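Local coordinates for ESX-1 secretion system protein EccA1 (Mycobacterium tuberculosis, PDB 4F3V), which forms part of the ESX-1 type VII secretion system, where its ATPase activity may supply energy for exporting virulence factors such as EsxA and EsxB, at residues 231-235 with 236-240. Residues are numbered along the deposited sequence; the frame is centred on the assembly and turned at random.
Sequences LEWLQ and TTHPE
Glu232 O takes two hydrogen bonds from Thr236, one from the backbone N and one from the side-chain OG1. Thr236 N and Thr236 OG1 each lie 3.0 Å from Glu232 O, and the two donors approach from opposite faces of the carbonyl plane. At the next residue, Trp233 O is gripped in a similar way by Thr237. The backbone N of Thr237 bonds to it, and so does Thr237 OG1, which sits above the carbonyl plane, 2.8 Å from Trp233 O. The indole of Trp233 swings toward the helix end because its CG lies anti to the backbone N (chi1 177°). Thr237 then covers one face of the indole. Thr237 CG2 makes a CH-pi contact with the Trp233 five-membered ring, 3.9 Å from the centroid, while OG1 lies over the same side nearer the six-membered ring. His238 is turned obliquely to the indole, and CH2 of Trp233 meets the edge of the imidazole at CD2. Leu234 O accepts from His238 N, 2.6 Å away, and weakly from Thr237 N; His238 is the first residue to leave helical geometry. Leu234 CD2 rests 4.0 Å from His238 CB, and the leucine packs on Val243 and Ala211 of the adjoining helices. Gln235 bends at chi2 (52°), which brings its amide across Pro239. There NE2 approaches CB of the proline, and Gln235 OE1 accepts a nearly straight bond from Glu240 N, 3.3 Å away. Glu240 is the N-cap of helix 241-248, and its carboxylate forms a salt bridge with Arg208. The contact spans the end of helix 224-237 and the short link to helix 241-248 in this TPR domain, the N-terminal part of the ATPase. Two threonine hydroxyls bind carbonyls of the last turns. Pro239 has no N-H to offer Gln235 O, so the helical pattern stops here, and Gln235 OE1 instead holds the backbone N of Glu240 beyond the proline.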
# COMPACT_ATOMS: atom_id res chain seq x y z
N LEU A 231 16.27 0.51 18.12
CA LEU A 231 15.59 1.81 18.21
C LEU A 231 16.57 2.97 17.99
O LEU A 231 16.22 3.96 17.34
CB LEU A 231 14.84 1.94 19.54
CG LEU A 231 13.65 0.97 19.70
CD1 LEU A 231 13.10 0.90 21.12
CD2 LEU A 231 12.52 1.36 18.75
N GLU A 232 17.81 2.83 18.49
CA GLU A 232 18.84 3.84 18.18
C GLU A 232 19.13 3.90 16.69
O GLU A 232 19.30 4.99 16.11
CB GLU A 232 20.15 3.57 18.97
CG GLU A 232 20.00 3.76 20.47
CD GLU A 232 21.22 3.40 21.31
OE1 GLU A 232 22.14 2.71 20.83
OE2 GLU A 232 21.25 3.83 22.49
N TRP A 233 19.18 2.74 16.05
CA TRP A 233 19.37 2.70 14.60
C TRP A 233 18.22 3.41 13.90
O TRP A 233 18.43 4.21 12.98
CB TRP A 233 19.50 1.26 14.13
CG TRP A 233 19.63 1.18 12.65
CD1 TRP A 233 20.78 1.29 11.91
CD2 TRP A 233 18.55 1.03 11.68
NE1 TRP A 233 20.51 1.19 10.58
CE2 TRP A 233 19.18 1.04 10.38
CE3 TRP A 233 17.17 0.85 11.75
CZ2 TRP A 233 18.46 0.91 9.21
CZ3 TRP A 233 16.45 0.72 10.57
CH2 TRP A 233 17.08 0.75 9.33
N LEU A 234 16.99 3.13 14.35
CA LEU A 234 15.80 3.78 13.77
C LEU A 234 15.79 5.28 13.96
O LEU A 234 15.49 6.01 13.03
CB LEU A 234 14.51 3.22 14.35
CG LEU A 234 13.79 2.11 13.62
CD1 LEU A 234 12.54 1.73 14.45
CD2 LEU A 234 13.39 2.49 12.16
N GLN A 235 16.13 5.76 15.17
CA GLN A 235 16.12 7.19 15.42
C GLN A 235 17.18 7.89 14.58
O GLN A 235 17.00 9.04 14.17
CB GLN A 235 16.29 7.51 16.93
CG GLN A 235 15.95 8.96 17.37
CD GLN A 235 14.56 9.50 16.94
OE1 GLN A 235 13.62 8.75 16.58
NE2 GLN A 235 14.43 10.83 17.00
N THR A 236 18.28 7.19 14.27
CA THR A 236 19.30 7.75 13.40
C THR A 236 18.88 7.79 11.95
O THR A 236 19.11 8.78 11.28
CB THR A 236 20.63 7.00 13.49
OG1 THR A 236 21.10 7.06 14.83
CG2 THR A 236 21.65 7.60 12.57
N THR A 237 18.24 6.73 11.47
CA THR A 237 17.97 6.55 10.06
C THR A 237 16.55 6.93 9.64
O THR A 237 16.34 7.32 8.51
CB THR A 237 18.23 5.08 9.63
OG1 THR A 237 17.36 4.19 10.37
CG2 THR A 237 19.71 4.68 9.85
N HIS A 238 15.58 6.77 10.54
CA HIS A 238 14.17 7.04 10.23
C HIS A 238 13.50 7.60 11.46
O HIS A 238 12.61 6.96 12.04
CB HIS A 238 13.48 5.75 9.77
CG HIS A 238 14.11 5.11 8.53
ND1 HIS A 238 13.89 5.58 7.29
CD2 HIS A 238 14.97 4.01 8.40
CE1 HIS A 238 14.57 4.82 6.40
NE2 HIS A 238 15.23 3.86 7.08
N PRO A 239 13.92 8.80 11.88
CA PRO A 239 13.44 9.35 13.14
C PRO A 239 11.94 9.61 13.17
O PRO A 239 11.34 10.01 12.17
CB PRO A 239 14.22 10.67 13.28
CG PRO A 239 14.63 11.02 11.90
CD PRO A 239 14.84 9.72 11.19
N GLU A 240 11.34 9.38 14.34
CA GLU A 240 9.91 9.42 14.49
C GLU A 240 9.59 9.63 15.95
O GLU A 240 10.25 9.04 16.80
CB GLU A 240 9.36 8.07 14.11
CG GLU A 240 8.23 8.11 13.16
CD GLU A 240 7.55 6.78 13.13
OE1 GLU A 240 8.14 5.79 12.65
OE2 GLU A 240 6.41 6.76 13.59